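Local coordinates for protein NEQ263 (Nanoarchaeum equitans Kin4-M, PDB 5BN4) that probably binds ATP as the B-type subunit of a rotary ATPase-like complex of the V/A-type alpha/beta family, at residues Leu124-Lys129 / Ser266-Lys271. Numbering follows the deposited sequence.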
loop_
_atom_site.group_PDB
_atom_site.type_symbol
_atom_site.label_atom_id
_atom_site.label_comp_id
_atom_site.label_asym_id
_atom_site.label_seq_id
_atom_site.Cartn_x
_atom_site.Cartn_y
_atom_site.Cartn_z
ATOM N N LEU B 124 -18.541 -28.271 -17.598
ATOM C CA LEU B 124 -18.127 -27.469 -18.742
ATOM C C LEU B 124 -19.072 -27.710 -19.911
ATOM O O LEU B 124 -19.419 -28.853 -20.211
ATOM C CB LEU B 124 -16.696 -27.833 -19.149
ATOM C CG LEU B 124 -16.227 -27.375 -20.532
ATOM C CD1 LEU B 124 -16.108 -25.863 -20.590
ATOM C CD2 LEU B 124 -14.912 -28.037 -20.912
ATOM N N LEU B 125 -19.489 -26.634 -20.570
ATOM C CA LEU B 125 -20.403 -26.741 -21.703
ATOM C C LEU B 125 -19.707 -26.431 -23.028
ATOM O O LEU B 125 -18.676 -25.760 -23.055
ATOM C CB LEU B 125 -21.617 -25.826 -21.511
ATOM C CG LEU B 125 -22.806 -26.376 -20.715
ATOM C CD1 LEU B 125 -22.430 -26.717 -19.279
ATOM C CD2 LEU B 125 -23.957 -25.387 -20.744
ATOM N N LYS B 126 -20.271 -26.927 -24.124
ATOM C CA LYS B 126 -19.676 -26.711 -25.440
ATOM C C LYS B 126 -19.848 -25.260 -25.879
ATOM O O LYS B 126 -20.965 -24.750 -25.942
ATOM C CB LYS B 126 -20.276 -27.667 -26.477
ATOM C CG LYS B 126 -19.498 -27.720 -27.784
ATOM C CD LYS B 126 -19.966 -28.858 -28.683
ATOM C CE LYS B 126 -21.358 -28.601 -29.239
ATOM N NZ LYS B 126 -21.770 -29.653 -30.213
ATOM N N GLY B 127 -18.733 -24.601 -26.177
ATOM C CA GLY B 127 -18.750 -23.201 -26.559
ATOM C C GLY B 127 -18.498 -22.286 -25.375
ATOM O O GLY B 127 -18.485 -21.064 -25.513
ATOM N N GLN B 128 -18.294 -22.881 -24.205
ATOM C CA GLN B 128 -18.080 -22.115 -22.982
ATOM C C GLN B 128 -16.614 -21.729 -22.814
ATOM O O GLN B 128 -15.715 -22.482 -23.192
ATOM C CB GLN B 128 -18.552 -22.919 -21.765
ATOM C CG GLN B 128 -18.520 -22.163 -20.442
ATOM C CD GLN B 128 -19.022 -23.001 -19.281
ATOM O OE1 GLN B 128 -19.183 -24.214 -19.402
ATOM N NE2 GLN B 128 -19.277 -22.354 -18.148
ATOM N N LYS B 129 -16.379 -20.544 -22.260
ATOM C CA LYS B 129 -15.039 -20.143 -21.853
ATOM C C LYS B 129 -14.925 -20.224 -20.334
ATOM O O LYS B 129 -15.585 -19.480 -19.607
ATOM C CB LYS B 129 -14.713 -18.730 -22.345
ATOM C CG LYS B 129 -15.841 -17.728 -22.148
ATOM C CD LYS B 129 -15.356 -16.302 -22.305
ATOM C CE LYS B 129 -16.468 -15.316 -22.005
ATOM N NZ LYS B 129 -17.595 -15.439 -22.966
ATOM N N SER B 266 -14.713 -16.839 -28.607
ATOM C CA SER B 266 -15.155 -18.203 -28.360
ATOM C C SER B 266 -16.673 -18.187 -28.270
ATOM O O SER B 266 -17.282 -17.118 -28.244
ATOM C CB SER B 266 -14.567 -18.728 -27.049
ATOM O OG SER B 266 -15.079 -18.005 -25.942
ATOM N N GLY B 267 -17.286 -19.363 -28.220
ATOM C CA GLY B 267 -18.732 -19.440 -28.127
ATOM C C GLY B 267 -19.362 -20.502 -29.008
ATOM O O GLY B 267 -18.669 -21.269 -29.675
ATOM N N LEU B 268 -20.690 -20.534 -29.006
ATOM C CA LEU B 268 -21.446 -21.514 -29.776
ATOM C C LEU B 268 -22.323 -20.837 -30.826
ATOM O O LEU B 268 -22.962 -19.820 -30.553
ATOM C CB LEU B 268 -22.314 -22.357 -28.838
ATOM C CG LEU B 268 -23.312 -23.337 -29.459
ATOM C CD1 LEU B 268 -22.591 -24.428 -30.233
ATOM C CD2 LEU B 268 -24.213 -23.936 -28.388
ATOM N N THR B 269 -22.338 -21.400 -32.030
ATOM C CA THR B 269 -23.260 -20.958 -33.072
ATOM C C THR B 269 -24.005 -22.160 -33.636
ATOM O O THR B 269 -23.952 -23.255 -33.076
ATOM C CB THR B 269 -22.540 -20.226 -34.223
ATOM O OG1 THR B 269 -21.681 -21.142 -34.916
ATOM C CG2 THR B 269 -21.721 -19.059 -33.692
ATOM N N SER B 270 -24.702 -21.952 -34.747
ATOM C CA SER B 270 -25.422 -23.037 -35.399
ATOM C C SER B 270 -24.470 -23.937 -36.186
ATOM O O SER B 270 -24.752 -25.116 -36.403
ATOM C CB SER B 270 -26.510 -22.479 -36.319
ATOM O OG SER B 270 -25.958 -21.613 -37.296
ATOM N N LYS B 271 -23.338 -23.376 -36.601
ATOM C CA LYS B 271 -22.377 -24.101 -37.431
ATOM C C LYS B 271 -21.335 -24.869 -36.613
ATOM O O LYS B 271 -21.092 -26.049 -36.860
ATOM C CB LYS B 271 -21.682 -23.145 -38.406
ATOM C CG LYS B 271 -22.636 -22.366 -39.300
ATOM C CD LYS B 271 -23.559 -23.296 -40.074
ATOM C CE LYS B 271 -24.549 -22.514 -40.924
ATOM N NZ LYS B 271 -25.532 -23.401 -41.610
HETATM O O HOH W 1 -18.174 -16.740 -25.283
#
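The ammonium of Lys129 has three partners: NZ donates a hydrogen bond to water 1 at 2.7 Å and forms salt bridges with Glu264 and Glu300. The same water donates onward to the backbone O of Ser266 (3.1 Å), an oxygen that also accepts from Arg104, and this relay is the polar link between 124-129 and 266-271. Two carboxylates beside one amine probably favour its charged form. Lys129 gets there by a late bend at chi4 (-63°), after the methylene part of the chain has run past the hydroxyl of Ser266, whose OG lies 3.7 Å from Lys129 CB. That hydroxyl is itself hydrogen-bonded to the carbonyl of Tyr263.

Backbone meets backbone at two glycines. Gly127 is the third residue of a type II beta turn from Leu125 to Gln128, a position whose positive phi (95°) suits glycine. Its carbonyl receives a CA-H...O contact from Gly267 CA at 3.1 Å, while Gly267 N is badly angled for a hydrogen bond. In the P-loop NTPase-type nucleotide-binding domain, the turn leads into strand 131-134, and the short strand 267-268 pairs antiparallel with 273-281; Gly127 N and the Gln128 backbone also bond to that longer strand, so both segments are tied to the same inner strand of the sheet. Within the turn, the Gln128 side chain is stretched out (chi2 179°), which carries OE1 to the N-H of Leu125 at 2.7 Å, and its NE2 is bound by Ser325 and the carbonyl of Glu300.

Further along, Leu268 lays CB and CD2 against the carbonyl O of Lys126, with CB at 4.0 Å. Lys126 CE lies 4.5 Å from Leu268 CD1, and NZ turns away to a salt bridge with Asp220.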